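Local coordinates for protein D-hydantoinase (Ralstonia pickettii, PDB 1NFG) that probably hydrolyses the cyclic amide bond of D-hydantoin derivatives stereospecifically, using two zinc ions in each subunit, at residues 248-252 with 253-257; 259-262 with 263-267; 299-303 with 304-308; 162-165 with 166-170. All blocks are in the same frame, centred on the assembly; numbering follows the deposited sequence.

Contact 1. Residues 248-252 with 253-257; sequences MRAKS and RGVRA
The guanidinium group of Arg253 lies over the start of the last helical turn, with Ala250 CA against one of its faces. The alpha carbon stands off-centre, toward the rim of the group. Arg249 O approaches the same group obliquely. This is the C-terminal end of helix 241-253, closed by a Schellman motif, and the chain then runs into strand 257-262 of the TIM barrel. Gly254 makes the turn with a positive phi. Two bonds mark the motif. Val255 N reaches back to Ala250 O at 3.1 Å, and Gly254 N donates to Lys251 O at 3.1 Å from well above the carbonyl plane. Arg253 N still makes the helical bond to Arg249 O.

The Arg253 chain bends at chi3 (-67°), which folds its end back over the helix. Its NE forms a salt bridge with Glu227 of helix 212-229. Arg249 turns its charged end to another subunit, where it pairs with Glu245 and Glu246. Under the turn, Ala250 CB packs on Val255 CB and on Ala257 CB, each at 4.1 Å. Leu223 of helix 212-229 touches both alanines.

Lys251 runs extended along the turn and bends only at chi4, -66°. That last bend carries its amine to the beginning of the strand. The amine also bonds Asn304 of a different neighbouring subunit, so it links the helix end to that subunit. Within the chain, Lys251 NZ donates to Ala257 O at 2.6 Å, the donor tilted 17° from the carbonyl plane.

Contact 2. Residues 259-262 with 263-267; sequences AETC and THYLY
Thr261 meets Tyr265 through its methyl group, as the chain leaves strand 257-262 and enters a short 3-10 turn. Thr261 CG2 lies 3.7 Å from Tyr265 CB, and the two side chains cross obliquely. The methyl is anti to the backbone N, which turns it toward the tyrosine.

Cys262 follows and carries most of the contact. Its backbone N sits at the edge of the Tyr265 ring, in the ring plane. Its CB touches both rings of the turn, 3.4 Å from His264 CE1 and 3.6 Å from Tyr265 CD2. The approach to the imidazole is oblique. Cys262 SG is 5.4 Å from the centroid of the His264 ring, also oblique to it. The carbonyl oxygen of Cys262 accepts a hydrogen bond from Tyr265 N at 2.7 Å, with an N-H...O angle of 154°. This bond closes the turn just past the strand end.

The two rings also meet each other. His264 CD2 stands 3.7 Å above the plane of the Tyr265 ring, over its centre. The first torsion of His264 (chi1 49°) places CG between the backbone N and the carbonyl carbon, and so swings the imidazole back toward Cys262. Tyr265 OH is held by Pro287 O.

The site lies beside the metal centre of this amidohydrolase. The Tyr265 side chain is about 4 Å from that of the zinc ligand His237, and Cys262 is about 4 Å from Asp313, nearest atoms in both cases. Cys262 packs on Ser311 of strand 310-311, Thr261 and Leu266 pack on Leu298 of helix 292-303, and Thr263 rests on Met346 of helix 343-352.

Contact 3. Residues 299-303 with 304-308; sequences WNALR and NGVFE
Asn304 N bonds back to Asn300 O at 2.9 Å as helix 292-303 ends, and Gly305 then leaves the helix with phi 74°. A Schellman motif closes the end. Val306 N donates to Ala301 O at 2.9 Å, nearly straight at 166°. Gly305 N reaches Leu302 O from above the carbonyl plane. A water bridges Phe307 O and, weakly, Leu302 O.

Asn304 folds its amide back over the turn. Its ND2 makes a weak bond to Asn300 O at 2.8 Å, so two nitrogens of one residue meet that oxygen. Arg303 runs alongside Asn304, and its guanidinium has Asn304 ND2 over one face. Arg303 NH1 bonds Asn300 OD1 at 2.8 Å, in the guanidinium plane. Inside, Leu302 CD1 comes to the edge of the Phe307 ring, 3.4 Å from CD2. Ala301 CB touches Phe307 CE2 obliquely and Val306 CB at 4.0 Å. Leu244 of helix 241-253 packs on Ala301, Val306 and Phe307.

The chemistry is divided. Polar groups gather at the helix end on the side facing a neighbouring subunit, where Asn304 OD1 accepts from Lys251 of that subunit. Apolar groups join the helix end to strand 257-262 and helix 241-253.

Contact 4. Residues 162-165 with 166-170; sequences VTLL and KTLDK
Helix 161-174 is one of the outer helices of the TIM barrel, and this contact joins successive turns of it, from near its N-terminal end. Thr167 lies alongside Thr163, pointing the same way. Thr163 O accepts twice from it. Thr167 N comes in nearly along the C=O axis at 2.7 Å, while Thr167 OG1 sits above the carbonyl plane at 3.1 Å. The hydroxyl of Thr167 is anti to its own carbonyl carbon (chi1 -58°), which turns it back toward the preceding turn. A buried hydroxyl is thus satisfied within the helix.

The regular i to i+4 pattern continues around it. Leu168 N bonds Leu164 O at 2.7 Å, and Asp169 N bonds Leu165 O at 2.9 Å. Leu164 and Leu168 present the inner face of the helix to the barrel. Their methyls meet, Leu164 CD1 to Leu168 CD2, with the two side chains crossed. Val178 of strand 178-180 lies against both leucines and Thr167, so the helix packs on this strand as the outer helices of a TIM barrel do. Val229 of helix 212-229 packs on Leu165 and Leu168.

On the outer side, Lys166 runs beside Val162. Its chain bends at chi3 (-77°), and its CE rests 3.8 Å from Val162 CG1. The carboxylate of Asp169 leads away from the contact; OD2 bonds Tyr190 of a neighbouring subunit and OD1 forms a salt bridge with Lys173.

Contact 2 is the deeply buried one, close to the zinc site, and its chemistry is a carbonyl bond with aromatic and methyl packing. Contact 4 is also buried but lies on an outer helix, and its bonds are those of an uninterrupted helix. Contacts 1 and 3 are partly buried and alike: each ends a helix with a glycine in a Schellman motif. They pack together through Met248 and Val306. Contact 1 leads into strand 257-262, and contact 2 leaves it. Contact 3 adjoins contact 2, where Ala259 O probably bonds Glu308 N. Arg249 of contact 1 forms salt bridges to the third subunit. Contact 3 offers an amide oxygen to the second, and contact 4 a carboxylate and apolar packing to the third.

Contact 1. Residues 248-252 with 253-257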
loop_
_atom_site.group_PDB
_atom_site.type_symbol
_atom_site.label_atom_id
_atom_site.label_comp_id
_atom_site.label_asym_id
_atom_site.label_seq_id
_atom_site.Cartn_x
_atom_site.Cartn_y
_atom_site.Cartn_z
ATOM N N MET A 248 -0.776 9.665 -4.651
ATOM C CA MET A 248 -0.595 9.551 -3.220
ATOM C C MET A 248 0.734 8.877 -2.867
ATOM O O MET A 248 1.464 9.352 -1.982
ATOM C CB MET A 248 -1.776 8.792 -2.627
ATOM C CG MET A 248 -2.485 9.561 -1.540
ATOM S SD MET A 248 -3.066 11.197 -2.039
ATOM C CE MET A 248 -4.856 10.882 -2.094
ATOM N N ARG A 249 1.069 7.791 -3.560
ATOM C CA ARG A 249 2.329 7.102 -3.273
ATOM C C ARG A 249 3.504 8.030 -3.551
ATOM O O ARG A 249 4.473 8.068 -2.793
ATOM C CB ARG A 249 2.454 5.818 -4.104
ATOM C CG ARG A 249 1.332 4.825 -3.850
ATOM C CD ARG A 249 1.384 3.619 -4.760
ATOM N NE ARG A 249 2.349 2.626 -4.304
ATOM C CZ ARG A 249 3.368 2.192 -5.035
ATOM N NH1 ARG A 249 3.559 2.665 -6.262
ATOM N NH2 ARG A 249 4.198 1.288 -4.538
ATOM N N ALA A 250 3.408 8.789 -4.637
ATOM C CA ALA A 250 4.461 9.725 -5.000
ATOM C C ALA A 250 4.622 10.764 -3.885
ATOM O O ALA A 250 5.744 11.038 -3.435
ATOM C CB ALA A 250 4.113 10.405 -6.311
ATOM N N LYS A 251 3.503 11.337 -3.433
ATOM C CA LYS A 251 3.551 12.340 -2.365
ATOM C C LYS A 251 4.254 11.804 -1.120
ATOM O O LYS A 251 5.034 12.517 -0.494
ATOM C CB LYS A 251 2.148 12.815 -1.989
ATOM C CG LYS A 251 1.501 13.763 -2.984
ATOM C CD LYS A 251 0.063 14.076 -2.579
ATOM C CE LYS A 251 -0.623 15.064 -3.531
ATOM N NZ LYS A 251 -0.027 16.429 -3.514
ATOM N N SER A 252 3.992 10.552 -0.761
ATOM C CA SER A 252 4.639 9.973 0.414
ATOM C C SER A 252 6.139 9.794 0.254
ATOM O O SER A 252 6.877 9.871 1.231
ATOM C CB SER A 252 4.005 8.638 0.760
ATOM O OG SER A 252 2.688 8.853 1.226
ATOM N N ARG A 253 6.595 9.556 -0.971
ATOM C CA ARG A 253 8.020 9.387 -1.211
ATOM C C ARG A 253 8.730 10.731 -1.171
ATOM O O ARG A 253 9.950 10.787 -1.224
ATOM C CB ARG A 253 8.268 8.757 -2.576
ATOM C CG ARG A 253 7.533 7.462 -2.811
ATOM C CD ARG A 253 8.268 6.626 -3.832
ATOM N NE ARG A 253 8.257 7.218 -5.163
ATOM C CZ ARG A 253 7.236 7.126 -6.012
ATOM N NH1 ARG A 253 6.137 6.465 -5.666
ATOM N NH2 ARG A 253 7.323 7.680 -7.217
ATOM N N GLY A 254 7.969 11.819 -1.103
ATOM C CA GLY A 254 8.588 13.131 -1.066
ATOM C C GLY A 254 8.588 13.845 -2.411
ATOM O O GLY A 254 9.163 14.930 -2.556
ATOM N N VAL A 255 7.950 13.240 -3.406
ATOM C CA VAL A 255 7.889 13.856 -4.718
ATOM C C VAL A 255 6.945 15.047 -4.629
ATOM O O VAL A 255 5.855 14.942 -4.070
ATOM C CB VAL A 255 7.352 12.858 -5.786
ATOM C CG1 VAL A 255 7.155 13.567 -7.124
ATOM C CG2 VAL A 255 8.324 11.697 -5.950
ATOM N N ARG A 256 7.366 16.187 -5.159
ATOM C CA ARG A 256 6.503 17.357 -5.137
ATOM C C ARG A 256 5.469 17.146 -6.225
ATOM O O ARG A 256 5.517 17.777 -7.278
ATOM C CB ARG A 256 7.309 18.625 -5.399
ATOM C CG ARG A 256 8.263 18.970 -4.266
ATOM C CD ARG A 256 9.108 20.172 -4.629
ATOM N NE ARG A 256 10.106 19.871 -5.656
ATOM C CZ ARG A 256 10.742 20.796 -6.373
ATOM N NH1 ARG A 256 10.477 22.085 -6.183
ATOM N NH2 ARG A 256 11.650 20.430 -7.274
ATOM N N ALA A 257 4.541 16.234 -5.964
ATOM C CA ALA A 257 3.495 15.910 -6.917
ATOM C C ALA A 257 2.211 16.642 -6.581
ATOM O O ALA A 257 1.780 16.653 -5.426
ATOM C CB ALA A 257 3.246 14.412 -6.921
#

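Contact 2. Residues 259-262 with 263-267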
loop_
_atom_site.group_PDB
_atom_site.type_symbol
_atom_site.label_atom_id
_atom_site.label_comp_id
_atom_site.label_asym_id
_atom_site.label_seq_id
_atom_site.Cartn_x
_atom_site.Cartn_y
_atom_site.Cartn_z
ATOM N N ALA A 259 -1.896 17.470 -8.097
ATOM C CA ALA A 259 -2.897 16.900 -8.970
ATOM C C ALA A 259 -4.205 17.670 -8.853
ATOM O O ALA A 259 -4.381 18.484 -7.948
ATOM C CB ALA A 259 -3.110 15.434 -8.633
ATOM N N GLU A 260 -5.119 17.401 -9.778
ATOM C CA GLU A 260 -6.420 18.057 -9.811
ATOM C C GLU A 260 -7.450 17.072 -10.351
ATOM O O GLU A 260 -7.108 15.947 -10.716
ATOM C CB GLU A 260 -6.367 19.267 -10.750
ATOM C CG GLU A 260 -5.845 18.920 -12.156
ATOM C CD GLU A 260 -6.436 19.792 -13.262
ATOM O OE1 GLU A 260 -6.390 21.035 -13.135
ATOM O OE2 GLU A 260 -6.943 19.236 -14.265
ATOM N N THR A 261 -8.713 17.490 -10.377
ATOM C CA THR A 261 -9.783 16.674 -10.957
ATOM C C THR A 261 -10.650 17.652 -11.725
ATOM O O THR A 261 -10.402 18.866 -11.698
ATOM C CB THR A 261 -10.692 15.986 -9.935
ATOM O OG1 THR A 261 -9.931 15.614 -8.791
ATOM C CG2 THR A 261 -11.289 14.727 -10.548
ATOM N N CYS A 262 -11.669 17.130 -12.394
ATOM C CA CYS A 262 -12.532 17.984 -13.166
ATOM C C CYS A 262 -13.979 17.634 -12.891
ATOM O O CYS A 262 -14.343 16.470 -12.763
ATOM C CB CYS A 262 -12.189 17.856 -14.660
ATOM S SG CYS A 262 -10.427 18.220 -15.044
ATOM N N THR A 263 -14.792 18.673 -12.797
ATOM C CA THR A 263 -16.206 18.558 -12.513
ATOM C C THR A 263 -16.867 17.251 -12.931
ATOM O O THR A 263 -17.424 16.543 -12.090
ATOM C CB THR A 263 -16.960 19.711 -13.170
ATOM O OG1 THR A 263 -16.224 20.927 -12.971
ATOM C CG2 THR A 263 -18.356 19.845 -12.574
ATOM N N HIS A 264 -16.804 16.924 -14.221
ATOM C CA HIS A 264 -17.460 15.713 -14.721
ATOM C C HIS A 264 -16.989 14.392 -14.112
ATOM O O HIS A 264 -17.710 13.395 -14.155
ATOM C CB HIS A 264 -17.391 15.652 -16.259
ATOM C CG HIS A 264 -16.027 15.904 -16.822
ATOM N ND1 HIS A 264 -15.371 17.106 -16.669
ATOM C CD2 HIS A 264 -15.192 15.104 -17.525
ATOM C CE1 HIS A 264 -14.187 17.034 -17.252
ATOM N NE2 HIS A 264 -14.053 15.830 -17.778
ATOM N N TYR A 265 -15.793 14.380 -13.538
ATOM C CA TYR A 265 -15.288 13.165 -12.918
ATOM C C TYR A 265 -15.887 12.960 -11.528
ATOM O O TYR A 265 -15.584 11.978 -10.850
ATOM C CB TYR A 265 -13.764 13.204 -12.855
ATOM C CG TYR A 265 -13.146 13.160 -14.230
ATOM C CD1 TYR A 265 -13.380 12.079 -15.083
ATOM C CD2 TYR A 265 -12.356 14.211 -14.697
ATOM C CE1 TYR A 265 -12.846 12.046 -16.365
ATOM C CE2 TYR A 265 -11.813 14.187 -15.979
ATOM C CZ TYR A 265 -12.063 13.102 -16.808
ATOM O OH TYR A 265 -11.522 13.074 -18.076
ATOM N N LEU A 266 -16.743 13.890 -11.114
ATOM C CA LEU A 266 -17.412 13.806 -9.820
ATOM C C LEU A 266 -18.896 13.532 -10.047
ATOM O O LEU A 266 -19.660 13.384 -9.093
ATOM C CB LEU A 266 -17.282 15.128 -9.058
ATOM C CG LEU A 266 -15.902 15.692 -8.735
ATOM C CD1 LEU A 266 -16.069 17.073 -8.135
ATOM C CD2 LEU A 266 -15.166 14.775 -7.768
ATOM N N TYR A 267 -19.301 13.445 -11.309
ATOM C CA TYR A 267 -20.706 13.257 -11.621
ATOM C C TYR A 267 -21.050 12.258 -12.707
ATOM O O TYR A 267 -22.121 11.655 -12.672
ATOM C CB TYR A 267 -21.314 14.611 -12.003
ATOM C CG TYR A 267 -21.436 15.579 -10.850
ATOM C CD1 TYR A 267 -22.494 15.483 -9.952
ATOM C CD2 TYR A 267 -20.486 16.580 -10.646
ATOM C CE1 TYR A 267 -22.613 16.352 -8.883
ATOM C CE2 TYR A 267 -20.593 17.459 -9.574
ATOM C CZ TYR A 267 -21.664 17.337 -8.695
ATOM O OH TYR A 267 -21.791 18.194 -7.622
#

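Contact 3. Residues 299-303 with 304-308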
loop_
_atom_site.group_PDB
_atom_site.type_symbol
_atom_site.label_atom_id
_atom_site.label_comp_id
_atom_site.label_asym_id
_atom_site.label_seq_id
_atom_site.Cartn_x
_atom_site.Cartn_y
_atom_site.Cartn_z
ATOM N N TRP A 299 -14.258 12.825 -4.135
ATOM C CA TRP A 299 -14.837 13.758 -3.179
ATOM C C TRP A 299 -14.126 13.639 -1.830
ATOM O O TRP A 299 -13.856 14.653 -1.192
ATOM C CB TRP A 299 -16.333 13.506 -2.996
ATOM C CG TRP A 299 -17.220 14.123 -4.064
ATOM C CD1 TRP A 299 -18.020 13.456 -4.951
ATOM C CD2 TRP A 299 -17.447 15.524 -4.300
ATOM N NE1 TRP A 299 -18.733 14.351 -5.715
ATOM C CE2 TRP A 299 -18.401 15.626 -5.335
ATOM C CE3 TRP A 299 -16.939 16.701 -3.732
ATOM C CZ2 TRP A 299 -18.860 16.859 -5.816
ATOM C CZ3 TRP A 299 -17.398 17.930 -4.213
ATOM C CH2 TRP A 299 -18.347 17.994 -5.242
ATOM N N ASN A 300 -13.815 12.415 -1.393
ATOM C CA ASN A 300 -13.121 12.240 -0.117
ATOM C C ASN A 300 -11.759 12.885 -0.202
ATOM O O ASN A 300 -11.316 13.544 0.736
ATOM C CB ASN A 300 -12.948 10.761 0.256
ATOM C CG ASN A 300 -14.253 10.107 0.705
ATOM O OD1 ASN A 300 -15.126 10.764 1.286
ATOM N ND2 ASN A 300 -14.384 8.803 0.452
ATOM N N ALA A 301 -11.093 12.697 -1.337
ATOM C CA ALA A 301 -9.773 13.273 -1.535
ATOM C C ALA A 301 -9.878 14.791 -1.471
ATOM O O ALA A 301 -9.006 15.455 -0.909
ATOM C CB ALA A 301 -9.209 12.837 -2.869
ATOM N N LEU A 302 -10.947 15.339 -2.048
ATOM C CA LEU A 302 -11.165 16.787 -2.029
ATOM C C LEU A 302 -11.283 17.250 -0.581
ATOM O O LEU A 302 -10.559 18.141 -0.146
ATOM C CB LEU A 302 -12.451 17.151 -2.775
ATOM C CG LEU A 302 -12.445 17.738 -4.197
ATOM C CD1 LEU A 302 -11.034 17.867 -4.734
ATOM C CD2 LEU A 302 -13.305 16.867 -5.099
ATOM N N ARG A 303 -12.194 16.620 0.162
ATOM C CA ARG A 303 -12.432 16.961 1.561
ATOM C C ARG A 303 -11.175 16.861 2.403
ATOM O O ARG A 303 -11.024 17.582 3.390
ATOM C CB ARG A 303 -13.512 16.060 2.161
ATOM C CG ARG A 303 -13.967 16.524 3.538
ATOM C CD ARG A 303 -15.024 15.619 4.163
ATOM N NE ARG A 303 -14.461 14.367 4.661
ATOM C CZ ARG A 303 -14.470 13.218 3.992
ATOM N NH1 ARG A 303 -15.020 13.152 2.786
ATOM N NH2 ARG A 303 -13.933 12.132 4.535
ATOM N N ASN A 304 -10.268 15.972 2.017
ATOM C CA ASN A 304 -9.024 15.813 2.754
ATOM C C ASN A 304 -7.927 16.752 2.256
ATOM O O ASN A 304 -6.797 16.721 2.751
ATOM C CB ASN A 304 -8.560 14.360 2.686
ATOM C CG ASN A 304 -9.325 13.466 3.644
ATOM O OD1 ASN A 304 -9.229 13.623 4.864
ATOM N ND2 ASN A 304 -10.093 12.529 3.100
ATOM N N GLY A 305 -8.271 17.580 1.270
ATOM C CA GLY A 305 -7.324 18.545 0.734
ATOM C C GLY A 305 -6.213 18.016 -0.158
ATOM O O GLY A 305 -5.147 18.624 -0.266
ATOM N N VAL A 306 -6.461 16.889 -0.807
ATOM C CA VAL A 306 -5.469 16.286 -1.679
ATOM C C VAL A 306 -5.227 17.082 -2.965
ATOM O O VAL A 306 -4.084 17.396 -3.294
ATOM C CB VAL A 306 -5.887 14.847 -2.046
ATOM C CG1 VAL A 306 -4.907 14.243 -3.032
ATOM C CG2 VAL A 306 -5.964 14.007 -0.788
ATOM N N PHE A 307 -6.304 17.407 -3.679
ATOM C CA PHE A 307 -6.219 18.133 -4.947
ATOM C C PHE A 307 -6.031 19.643 -4.844
ATOM O O PHE A 307 -6.461 20.274 -3.883
ATOM C CB PHE A 307 -7.462 17.849 -5.786
ATOM C CG PHE A 307 -7.595 16.411 -6.205
ATOM C CD1 PHE A 307 -6.554 15.771 -6.880
ATOM C CD2 PHE A 307 -8.767 15.702 -5.952
ATOM C CE1 PHE A 307 -6.685 14.450 -7.298
ATOM C CE2 PHE A 307 -8.906 14.378 -6.367
ATOM C CZ PHE A 307 -7.866 13.751 -7.042
ATOM N N GLU A 308 -5.397 20.217 -5.861
ATOM C CA GLU A 308 -5.150 21.650 -5.894
ATOM C C GLU A 308 -6.365 22.421 -6.395
ATOM O O GLU A 308 -6.486 23.621 -6.147
ATOM C CB GLU A 308 -3.966 21.954 -6.801
ATOM C CG GLU A 308 -2.709 21.244 -6.409
ATOM C CD GLU A 308 -2.306 21.561 -4.998
ATOM O OE1 GLU A 308 -2.300 22.756 -4.647
ATOM O OE2 GLU A 308 -1.986 20.620 -4.240
HETATM O O HOH W 1 -8.296 18.962 -2.420
#

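Contact 4. Residues 162-165 with 166-170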
loop_
_atom_site.group_PDB
_atom_site.type_symbol
_atom_site.label_atom_id
_atom_site.label_comp_id
_atom_site.label_asym_id
_atom_site.label_seq_id
_atom_site.Cartn_x
_atom_site.Cartn_y
_atom_site.Cartn_z
ATOM N N VAL A 162 11.922 10.718 -22.813
ATOM C CA VAL A 162 13.098 11.546 -23.097
ATOM C C VAL A 162 12.679 13.013 -23.127
ATOM O O VAL A 162 13.358 13.885 -22.577
ATOM C CB VAL A 162 13.732 11.194 -24.467
ATOM C CG1 VAL A 162 14.916 12.113 -24.745
ATOM C CG2 VAL A 162 14.165 9.738 -24.482
ATOM N N THR A 163 11.548 13.269 -23.777
ATOM C CA THR A 163 11.003 14.614 -23.886
ATOM C C THR A 163 10.595 15.118 -22.502
ATOM O O THR A 163 11.059 16.172 -22.054
ATOM C CB THR A 163 9.778 14.624 -24.821
ATOM O OG1 THR A 163 10.188 14.226 -26.138
ATOM C CG2 THR A 163 9.150 16.011 -24.872
ATOM N N LEU A 164 9.739 14.348 -21.831
ATOM C CA LEU A 164 9.256 14.677 -20.490
ATOM C C LEU A 164 10.415 15.006 -19.543
ATOM O O LEU A 164 10.359 15.975 -18.783
ATOM C CB LEU A 164 8.428 13.509 -19.940
ATOM C CG LEU A 164 7.785 13.636 -18.555
ATOM C CD1 LEU A 164 7.125 14.998 -18.398
ATOM C CD2 LEU A 164 6.759 12.521 -18.378
ATOM N N LEU A 165 11.469 14.203 -19.599
ATOM C CA LEU A 165 12.637 14.433 -18.765
ATOM C C LEU A 165 13.308 15.761 -19.135
ATOM O O LEU A 165 13.792 16.484 -18.259
ATOM C CB LEU A 165 13.623 13.277 -18.932
ATOM C CG LEU A 165 13.295 11.989 -18.168
ATOM C CD1 LEU A 165 13.949 10.787 -18.831
ATOM C CD2 LEU A 165 13.761 12.145 -16.729
ATOM N N LYS A 166 13.344 16.080 -20.428
ATOM C CA LYS A 166 13.958 17.327 -20.873
ATOM C C LYS A 166 13.104 18.500 -20.427
ATOM O O LYS A 166 13.628 19.543 -20.022
ATOM C CB LYS A 166 14.130 17.339 -22.399
ATOM C CG LYS A 166 15.391 16.622 -22.850
ATOM C CD LYS A 166 15.669 16.755 -24.343
ATOM C CE LYS A 166 14.788 15.848 -25.182
ATOM N NZ LYS A 166 15.328 15.719 -26.566
ATOM N N THR A 167 11.786 18.320 -20.501
ATOM C CA THR A 167 10.844 19.352 -20.083
ATOM C C THR A 167 10.943 19.538 -18.569
ATOM O O THR A 167 11.007 20.667 -18.086
ATOM C CB THR A 167 9.403 18.971 -20.447
ATOM O OG1 THR A 167 9.310 18.761 -21.858
ATOM C CG2 THR A 167 8.441 20.076 -20.054
ATOM N N LEU A 168 10.959 18.434 -17.821
ATOM C CA LEU A 168 11.066 18.515 -16.366
ATOM C C LEU A 168 12.345 19.258 -16.011
ATOM O O LEU A 168 12.373 20.078 -15.088
ATOM C CB LEU A 168 11.111 17.120 -15.720
ATOM C CG LEU A 168 9.882 16.427 -15.108
ATOM C CD1 LEU A 168 8.792 17.438 -14.801
ATOM C CD2 LEU A 168 9.363 15.368 -16.043
ATOM N N ASP A 169 13.404 18.977 -16.758
ATOM C CA ASP A 169 14.689 19.607 -16.504
ATOM C C ASP A 169 14.680 21.117 -16.774
ATOM O O ASP A 169 15.231 21.895 -15.991
ATOM C CB ASP A 169 15.770 18.913 -17.332
ATOM C CG ASP A 169 17.157 19.392 -16.988
ATOM O OD1 ASP A 169 17.568 20.446 -17.521
ATOM O OD2 ASP A 169 17.831 18.727 -16.172
ATOM N N LYS A 170 14.054 21.530 -17.876
ATOM C CA LYS A 170 13.966 22.946 -18.219
ATOM C C LYS A 170 13.104 23.701 -17.204
ATOM O O LYS A 170 13.405 24.844 -16.846
ATOM C CB LYS A 170 13.372 23.122 -19.619
ATOM C CG LYS A 170 14.366 22.939 -20.754
ATOM C CD LYS A 170 15.523 23.921 -20.628
ATOM C CE LYS A 170 16.454 23.848 -21.826
ATOM N NZ LYS A 170 17.701 24.639 -21.616
#